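Local coordinates for xylulokinase (PDB 5VM1), which probably phosphorylates D-xylulose to D-xylulose 5-phosphate at the expense of ATP, as a member of the FGGY carbohydrate kinase family, at residues Ile151-Leu159 and Thr201-Pro209; Glu325-Val336 and Arg367-Glu376. One frame throughout, in Å; residues are numbered along the deposited sequence.

Contact 1: Ile151-Leu159 and Thr201-Pro209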
loop_
_atom_site.group_PDB
_atom_site.type_symbol
_atom_site.label_atom_id
_atom_site.label_comp_id
_atom_site.label_asym_id
_atom_site.label_seq_id
_atom_site.Cartn_x
_atom_site.Cartn_y
_atom_site.Cartn_z
ATOM N N ILE A 151 -4.955 -29.090 5.610
ATOM C CA ILE A 151 -5.447 -27.973 4.818
ATOM C C ILE A 151 -4.641 -27.784 3.538
ATOM O O ILE A 151 -5.188 -27.360 2.514
ATOM C CB ILE A 151 -5.445 -26.724 5.714
ATOM C CG1 ILE A 151 -6.516 -26.942 6.794
ATOM C CG2 ILE A 151 -5.552 -25.424 4.884
ATOM C CD1 ILE A 151 -6.664 -25.856 7.775
ATOM N N PHE A 152 -3.336 -28.059 3.570
ATOM C CA PHE A 152 -2.524 -27.840 2.382
ATOM C C PHE A 152 -2.873 -28.842 1.281
ATOM O O PHE A 152 -2.895 -28.491 0.096
ATOM C CB PHE A 152 -1.043 -27.908 2.751
ATOM C CG PHE A 152 -0.125 -27.466 1.654
ATOM C CD1 PHE A 152 0.052 -26.101 1.386
ATOM C CD2 PHE A 152 0.575 -28.398 0.906
ATOM C CE1 PHE A 152 0.912 -25.682 0.360
ATOM C CE2 PHE A 152 1.431 -27.999 -0.106
ATOM C CZ PHE A 152 1.601 -26.641 -0.391
ATOM N N ALA A 153 -3.186 -30.084 1.658
ATOM C CA ALA A 153 -3.503 -31.132 0.692
ATOM C C ALA A 153 -4.773 -30.846 -0.082
ATOM O O ALA A 153 -4.916 -31.341 -1.201
ATOM C CB ALA A 153 -3.641 -32.478 1.407
ATOM N N ARG A 154 -5.678 -30.045 0.480
ATOM C CA ARG A 154 -6.976 -29.741 -0.111
ATOM C C ARG A 154 -6.996 -28.425 -0.875
ATOM O O ARG A 154 -8.039 -28.076 -1.433
ATOM C CB ARG A 154 -8.062 -29.705 0.971
ATOM C CG ARG A 154 -8.225 -31.009 1.707
ATOM C CD ARG A 154 -9.525 -30.995 2.460
ATOM N NE ARG A 154 -9.364 -30.510 3.825
ATOM C CZ ARG A 154 -10.242 -29.734 4.455
ATOM N NH1 ARG A 154 -11.346 -29.328 3.827
ATOM N NH2 ARG A 154 -10.003 -29.355 5.707
ATOM N N ILE A 155 -5.862 -27.725 -0.962
ATOM C CA ILE A 155 -5.805 -26.446 -1.659
ATOM C C ILE A 155 -5.997 -26.648 -3.163
ATOM O O ILE A 155 -5.190 -27.290 -3.846
ATOM C CB ILE A 155 -4.479 -25.738 -1.387
ATOM C CG1 ILE A 155 -4.360 -25.344 0.079
ATOM C CG2 ILE A 155 -4.326 -24.548 -2.314
ATOM C CD1 ILE A 155 -3.053 -24.722 0.380
ATOM N N ARG A 156 -7.030 -26.020 -3.711
ATOM C CA ARG A 156 -7.216 -26.013 -5.146
ATOM C C ARG A 156 -7.042 -24.626 -5.756
ATOM O O ARG A 156 -6.873 -24.515 -6.974
ATOM C CB ARG A 156 -8.592 -26.613 -5.503
ATOM C CG ARG A 156 -8.563 -28.168 -5.624
ATOM C CD ARG A 156 -7.526 -28.679 -6.683
ATOM N NE ARG A 156 -7.470 -27.768 -7.841
ATOM C CZ ARG A 156 -6.417 -27.586 -8.645
ATOM N NH1 ARG A 156 -5.288 -28.265 -8.454
ATOM N NH2 ARG A 156 -6.491 -26.707 -9.641
ATOM N N LYS A 157 -7.076 -23.573 -4.944
ATOM C CA LYS A 157 -6.847 -22.218 -5.416
ATOM C C LYS A 157 -6.292 -21.371 -4.260
ATOM O O LYS A 157 -6.717 -21.530 -3.111
ATOM C CB LYS A 157 -8.163 -21.656 -5.970
ATOM C CG LYS A 157 -8.029 -20.478 -6.900
ATOM C CD LYS A 157 -7.463 -20.910 -8.232
ATOM C CE LYS A 157 -8.163 -22.160 -8.795
ATOM N NZ LYS A 157 -7.880 -22.326 -10.247
ATOM N N VAL A 158 -5.358 -20.469 -4.562
ATOM C CA VAL A 158 -4.864 -19.477 -3.603
ATOM C C VAL A 158 -5.218 -18.105 -4.149
ATOM O O VAL A 158 -4.719 -17.703 -5.209
ATOM C CB VAL A 158 -3.342 -19.558 -3.363
ATOM C CG1 VAL A 158 -2.897 -18.402 -2.436
ATOM C CG2 VAL A 158 -2.918 -20.944 -2.791
ATOM N N LEU A 159 -6.040 -17.369 -3.415
ATOM C CA LEU A 159 -6.506 -16.080 -3.887
ATOM C C LEU A 159 -6.134 -15.005 -2.879
ATOM O O LEU A 159 -6.084 -15.265 -1.672
ATOM C CB LEU A 159 -8.026 -16.080 -4.099
ATOM C CG LEU A 159 -8.642 -16.948 -5.181
ATOM C CD1 LEU A 159 -10.157 -16.965 -5.026
ATOM C CD2 LEU A 159 -8.257 -16.402 -6.546
ATOM N N THR A 201 7.303 -23.825 -3.343
ATOM C CA THR A 201 6.411 -23.706 -2.206
ATOM C C THR A 201 5.337 -24.776 -2.226
ATOM O O THR A 201 4.454 -24.769 -1.361
ATOM C CB THR A 201 5.776 -22.316 -2.173
ATOM O OG1 THR A 201 4.824 -22.187 -3.234
ATOM C CG2 THR A 201 6.879 -21.271 -2.394
ATOM N N GLY A 202 5.386 -25.678 -3.205
ATOM C CA GLY A 202 4.536 -26.843 -3.237
ATOM C C GLY A 202 3.260 -26.683 -4.010
ATOM O O GLY A 202 2.308 -27.432 -3.758
ATOM N N LEU A 203 3.203 -25.745 -4.950
ATOM C CA LEU A 203 1.986 -25.480 -5.691
ATOM C C LEU A 203 2.297 -25.448 -7.181
ATOM O O LEU A 203 3.454 -25.424 -7.614
ATOM C CB LEU A 203 1.345 -24.157 -5.266
ATOM C CG LEU A 203 0.976 -23.886 -3.812
ATOM C CD1 LEU A 203 0.655 -22.407 -3.675
ATOM C CD2 LEU A 203 -0.182 -24.745 -3.380
ATOM N N GLY A 204 1.231 -25.433 -7.980
ATOM C CA GLY A 204 1.343 -25.354 -9.413
ATOM C C GLY A 204 0.559 -24.149 -9.885
ATOM O O GLY A 204 -0.166 -23.525 -9.113
ATOM N N GLU A 205 0.729 -23.815 -11.168
ATOM C CA GLU A 205 0.071 -22.631 -11.714
ATOM C C GLU A 205 -1.444 -22.785 -11.785
ATOM O O GLU A 205 -2.169 -21.783 -11.712
ATOM C CB GLU A 205 0.662 -22.318 -13.082
ATOM C CG GLU A 205 0.187 -21.040 -13.711
ATOM C CD GLU A 205 1.126 -20.603 -14.807
ATOM O OE1 GLU A 205 0.840 -19.584 -15.477
ATOM O OE2 GLU A 205 2.145 -21.305 -15.000
ATOM N N GLY A 206 -1.942 -24.022 -11.888
ATOM C CA GLY A 206 -3.368 -24.278 -11.904
ATOM C C GLY A 206 -4.074 -23.963 -10.607
ATOM O O GLY A 206 -5.309 -23.963 -10.581
ATOM N N GLN A 207 -3.323 -23.764 -9.527
ATOM C CA GLN A 207 -3.855 -23.318 -8.251
ATOM C C GLN A 207 -3.797 -21.810 -8.114
ATOM O O GLN A 207 -4.111 -21.299 -7.039
ATOM C CB GLN A 207 -3.089 -23.950 -7.082
ATOM C CG GLN A 207 -3.375 -25.424 -6.822
ATOM C CD GLN A 207 -2.279 -26.057 -5.974
ATOM O OE1 GLN A 207 -1.091 -25.958 -6.300
ATOM N NE2 GLN A 207 -2.669 -26.689 -4.869
ATOM N N MET A 208 -3.311 -21.091 -9.142
ATOM C CA MET A 208 -3.353 -19.637 -9.136
ATOM C C MET A 208 -4.505 -19.169 -9.998
ATOM O O MET A 208 -4.945 -19.888 -10.903
ATOM C CB MET A 208 -2.036 -19.022 -9.653
ATOM C CG MET A 208 -0.749 -19.429 -8.945
ATOM S SD MET A 208 -0.555 -18.695 -7.315
ATOM C CE MET A 208 -0.965 -20.057 -6.214
ATOM N N PRO A 209 -5.026 -17.968 -9.752
ATOM C CA PRO A 209 -5.993 -17.379 -10.684
ATOM C C PRO A 209 -5.296 -16.942 -11.963
ATOM O O PRO A 209 -4.074 -16.808 -12.035
ATOM C CB PRO A 209 -6.540 -16.170 -9.916
ATOM C CG PRO A 209 -5.370 -15.737 -9.084
ATOM C CD PRO A 209 -4.697 -17.037 -8.656
#
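Lys157 and Gln207 bring the two segments closest, their CA atoms 4.3 Å apart, and beside them Val158 N donates to Gln207 O at 2.9 Å, the one backbone-to-backbone hydrogen bond between Ile151-Leu159 and Thr201-Pro209. The same carbonyl oxygen also receives a CA-H...O contact from Lys157. The side-chain amide of Gln207 ties the backbone at Ile155 to the turn of its own segment at Gly204. NE2 gives a fairly straight bond to Ile155 O (2.8 Å, 160° at the hydrogen); it lies above the carbonyl plane of Ile155, although that oxygen is almost within the amide plane of Gln207. At the other end of the amide, OE1 takes Gly204 N in its carbonyl plane, so both amide atoms are engaged and the rotation of the group is fixed. The guanidinium of Arg156 lies with one face over Gln207 CG. Residues 157-159 form a two-stranded antiparallel ribbon with 91-93 in the FGGY N-terminal region, where Arg156 and Lys157 make a classic beta bulge opposite Leu93; the loop 201-209 packs beside this ribbon. The bent chain of Lys157, folded at chi2 and chi3 (72° and 47°), lets NZ donate a hydrogen bond to Gly206 O at 3.1 Å, and its ammonium also makes a cation-pi contact with Tyr173. On the apolar side, Val158 CB meets Met208 CE at 3.7 Å, the two side chains running alongside, while CG2 touches Leu203 CD1. Leu203 CD2 reaches the Phe152 ring at CZ, 4.0 Å away, and helix 137-147 adds Leu141 against Ile155, Val158 and Leu203.

Contact 2: Glu325-Val336 and Arg367-Glu376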
loop_
_atom_site.group_PDB
_atom_site.type_symbol
_atom_site.label_atom_id
_atom_site.label_comp_id
_atom_site.label_asym_id
_atom_site.label_seq_id
_atom_site.Cartn_x
_atom_site.Cartn_y
_atom_site.Cartn_z
ATOM N N GLU A 325 1.921 22.884 19.040
ATOM C CA GLU A 325 2.937 23.554 19.854
ATOM C C GLU A 325 4.152 23.942 19.019
ATOM O O GLU A 325 4.707 25.026 19.201
ATOM C CB GLU A 325 3.348 22.667 21.031
ATOM C CG GLU A 325 4.455 23.245 21.937
ATOM C CD GLU A 325 4.833 22.296 23.075
ATOM O OE1 GLU A 325 4.855 21.065 22.855
ATOM O OE2 GLU A 325 5.062 22.773 24.208
ATOM N N LEU A 326 4.560 23.081 18.078
ATOM C CA LEU A 326 5.739 23.361 17.260
ATOM C C LEU A 326 5.491 24.510 16.285
ATOM O O LEU A 326 6.365 25.364 16.081
ATOM C CB LEU A 326 6.137 22.099 16.511
ATOM C CG LEU A 326 7.430 22.133 15.723
ATOM C CD1 LEU A 326 8.599 22.483 16.629
ATOM C CD2 LEU A 326 7.622 20.770 15.065
ATOM N N GLY A 327 4.304 24.560 15.685
ATOM C CA GLY A 327 3.906 25.687 14.860
ATOM C C GLY A 327 3.950 25.402 13.369
ATOM O O GLY A 327 4.275 24.301 12.905
ATOM N N GLU A 328 3.665 26.468 12.614
ATOM C CA GLU A 328 3.609 26.412 11.160
ATOM C C GLU A 328 4.905 26.844 10.480
ATOM O O GLU A 328 5.119 26.485 9.316
ATOM C CB GLU A 328 2.465 27.307 10.641
ATOM C CG GLU A 328 1.086 27.120 11.300
ATOM C CD GLU A 328 0.316 25.904 10.793
ATOM O OE1 GLU A 328 -0.034 25.844 9.591
ATOM O OE2 GLU A 328 0.043 25.010 11.614
ATOM N N THR A 329 5.801 27.527 11.189
ATOM C CA THR A 329 7.040 28.030 10.608
ATOM C C THR A 329 8.182 27.032 10.810
ATOM O O THR A 329 8.402 26.536 11.925
ATOM C CB THR A 329 7.398 29.387 11.216
ATOM O OG1 THR A 329 6.394 30.340 10.849
ATOM C CG2 THR A 329 8.757 29.866 10.706
ATOM N N LEU A 330 8.863 26.693 9.713
ATOM C CA LEU A 330 9.981 25.763 9.780
ATOM C C LEU A 330 11.142 26.395 10.538
ATOM O O LEU A 330 11.440 27.586 10.375
ATOM C CB LEU A 330 10.439 25.351 8.382
ATOM C CG LEU A 330 11.282 24.066 8.307
ATOM C CD1 LEU A 330 10.416 22.826 8.533
ATOM C CD2 LEU A 330 12.023 23.939 6.994
ATOM N N LYS A 331 11.767 25.600 11.398
ATOM C CA LYS A 331 12.938 26.002 12.167
ATOM C C LYS A 331 14.181 25.278 11.664
ATOM O O LYS A 331 14.100 24.165 11.129
ATOM C CB LYS A 331 12.738 25.686 13.647
ATOM C CG LYS A 331 11.600 26.441 14.294
ATOM C CD LYS A 331 11.440 25.972 15.714
ATOM C CE LYS A 331 10.154 26.466 16.346
ATOM N NZ LYS A 331 9.964 25.712 17.624
ATOM N N ALA A 332 15.336 25.897 11.862
ATOM C CA ALA A 332 16.585 25.218 11.543
ATOM C C ALA A 332 16.766 24.049 12.498
ATOM O O ALA A 332 16.399 24.152 13.666
ATOM C CB ALA A 332 17.776 26.152 11.667
ATOM N N PRO A 333 17.275 22.916 12.029
ATOM C CA PRO A 333 17.449 21.779 12.938
ATOM C C PRO A 333 18.378 22.165 14.080
ATOM O O PRO A 333 19.310 22.965 13.919
ATOM C CB PRO A 333 18.066 20.695 12.053
ATOM C CG PRO A 333 17.720 21.094 10.654
ATOM C CD PRO A 333 17.708 22.603 10.662
ATOM N N GLY A 334 18.097 21.603 15.254
ATOM C CA GLY A 334 18.961 21.741 16.401
ATOM C C GLY A 334 19.896 20.553 16.552
ATOM O O GLY A 334 20.061 19.720 15.656
ATOM N N SER A 335 20.501 20.466 17.733
ATOM C CA SER A 335 21.482 19.418 17.975
ATOM C C SER A 335 20.830 18.063 18.168
ATOM O O SER A 335 21.528 17.048 18.072
ATOM C CB SER A 335 22.351 19.778 19.188
ATOM O OG SER A 335 21.597 19.873 20.371
ATOM N N VAL A 336 19.514 18.031 18.395
ATOM C CA VAL A 336 18.784 16.781 18.585
ATOM C C VAL A 336 18.501 16.113 17.241
ATOM O O VAL A 336 18.036 16.751 16.288
ATOM C CB VAL A 336 17.477 17.012 19.348
ATOM C CG1 VAL A 336 16.798 15.686 19.497
ATOM C CG2 VAL A 336 17.731 17.632 20.705
ATOM N N ARG A 367 10.250 19.953 25.146
ATOM C CA ARG A 367 9.379 19.007 24.456
ATOM C C ARG A 367 9.244 19.329 22.978
ATOM O O ARG A 367 9.236 18.418 22.148
ATOM C CB ARG A 367 8.001 18.970 25.097
ATOM C CG ARG A 367 7.122 17.961 24.432
ATOM C CD ARG A 367 5.834 17.799 25.171
ATOM N NE ARG A 367 5.019 19.007 25.178
ATOM C CZ ARG A 367 4.167 19.299 26.150
ATOM N NH1 ARG A 367 4.040 18.470 27.189
ATOM N NH2 ARG A 367 3.455 20.413 26.082
ATOM N N SER A 368 9.065 20.611 22.641
ATOM C CA SER A 368 8.915 21.019 21.247
ATOM C C SER A 368 10.171 20.729 20.430
ATOM O O SER A 368 10.087 20.393 19.242
ATOM C CB SER A 368 8.549 22.500 21.178
ATOM O OG SER A 368 8.857 23.047 19.910
ATOM N N ALA A 369 11.346 20.871 21.035
ATOM C CA ALA A 369 12.556 20.589 20.273
ATOM C C ALA A 369 12.636 19.115 19.913
ATOM O O ALA A 369 13.114 18.768 18.833
ATOM C CB ALA A 369 13.798 21.020 21.050
ATOM N N LEU A 370 12.140 18.236 20.784
ATOM C CA LEU A 370 12.198 16.812 20.474
ATOM C C LEU A 370 11.120 16.426 19.470
ATOM O O LEU A 370 11.384 15.632 18.562
ATOM C CB LEU A 370 12.082 15.982 21.754
ATOM C CG LEU A 370 13.422 15.588 22.350
ATOM C CD1 LEU A 370 14.208 16.799 22.723
ATOM C CD2 LEU A 370 13.182 14.736 23.559
ATOM N N THR A 371 9.914 16.999 19.597
ATOM C CA THR A 371 8.915 16.911 18.530
ATOM C C THR A 371 9.518 17.274 17.172
ATOM O O THR A 371 9.393 16.510 16.205
ATOM C CB THR A 371 7.727 17.824 18.843
ATOM O OG1 THR A 371 7.054 17.352 20.007
ATOM C CG2 THR A 371 6.734 17.898 17.667
ATOM N N GLN A 372 10.206 18.426 17.097
ATOM C CA GLN A 372 10.862 18.849 15.859
ATOM C C GLN A 372 11.836 17.794 15.339
ATOM O O GLN A 372 11.842 17.480 14.144
ATOM C CB GLN A 372 11.584 20.159 16.094
ATOM C CG GLN A 372 12.160 20.812 14.886
ATOM C CD GLN A 372 12.975 22.025 15.294
ATOM O OE1 GLN A 372 12.531 22.842 16.107
ATOM N NE2 GLN A 372 14.189 22.121 14.774
ATOM N N ALA A 373 12.644 17.213 16.223
ATOM C CA ALA A 373 13.615 16.221 15.777
ATOM C C ALA A 373 12.927 14.948 15.282
ATOM O O ALA A 373 13.481 14.237 14.433
ATOM C CB ALA A 373 14.600 15.914 16.903
ATOM N N VAL A 374 11.749 14.624 15.827
ATOM C CA VAL A 374 10.999 13.468 15.338
ATOM C C VAL A 374 10.528 13.708 13.910
ATOM O O VAL A 374 10.647 12.829 13.054
ATOM C CB VAL A 374 9.808 13.137 16.267
ATOM C CG1 VAL A 374 8.901 12.040 15.632
ATOM C CG2 VAL A 374 10.286 12.732 17.663
ATOM N N LEU A 375 9.992 14.898 13.629
ATOM C CA LEU A 375 9.553 15.199 12.271
ATOM C C LEU A 375 10.742 15.292 11.327
ATOM O O LEU A 375 10.697 14.744 10.215
ATOM C CB LEU A 375 8.723 16.487 12.236
ATOM C CG LEU A 375 7.476 16.623 13.133
ATOM C CD1 LEU A 375 6.605 17.806 12.728
ATOM C CD2 LEU A 375 6.653 15.335 13.186
ATOM N N GLU A 376 11.829 15.953 11.760
ATOM C CA GLU A 376 13.035 16.012 10.931
ATOM C C GLU A 376 13.556 14.620 10.605
ATOM O O GLU A 376 13.894 14.330 9.447
ATOM C CB GLU A 376 14.119 16.808 11.640
ATOM C CG GLU A 376 13.966 18.295 11.607
ATOM C CD GLU A 376 14.765 18.971 12.724
ATOM O OE1 GLU A 376 15.476 18.248 13.463
ATOM O OE2 GLU A 376 14.663 20.213 12.856
HETATM O O HOH W 1 5.665 19.898 20.255
HETATM O O HOH W 2 16.581 19.132 15.476
#
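The side chain of Leu326 sits on helix 367-390 as a knob in the hole formed by Ser368, Thr371, Gln372 and Leu375, joining the end of helix 319-326 and the loop after it to the long helix of the FGGY C-terminal region. With CG anti to the backbone N (chi1 -173°), CD1 lies by Ser368 OG and Gln372 CB, while CD2 lies by Thr371 CG2 and meets Leu375 CD1 tip to tip at 3.9 Å. A second apolar patch lies at the far end of the loop, where Val336 CG1 packs against Ala373 CB and CG2 touches Leu370 CD1. The aliphatic chain of Lys331 packs with CD beside Gln372 OE1.

The charged interaction is a salt bridge. Arg367 NE donates nearly straight to the syn lone pair of Glu325 OE1 at 3.1 Å, within the guanidinium plane, and NH2 adds a weak bond to OE2; the carboxylate is nevertheless turned 52° from that plane. A water donates to Glu325 OE1 and accepts from Thr371 OG1, so Glu325 reaches Arg367 directly and the next turn of the helix through water.

Among the polar side chains, Gln372 NE2 makes a nearly straight bond (166°) to Glu376 OE2, which lies in its amide plane, and a weak one to Ala332 O (3.2 Å). Ala472, Ala476 and Tyr473 of helix 470-488 pack against Pro333 and Glu376. A second water accepts from Gly334 N and donates to Val336 O and to Glu376 OE1.

In the fold
Contact 1 belongs to the N-terminal FGGY region and contact 2 to the C-terminal one, in series along the chain and on opposite sides of its centre. Their centres are 51 Å apart and their nearest atoms about 36 Å, and the two do not touch. They differ in relation to the predicted sites. In contact 1 the side chain of Val158 is about 10 Å from that of His88, a probable substrate-binding residue, and the partner strand of 157-159 begins three residues after His88. Contact 2 is away from the predicted substrate-binding and catalytic residues and is helix-and-loop packing in the other half of the kinase.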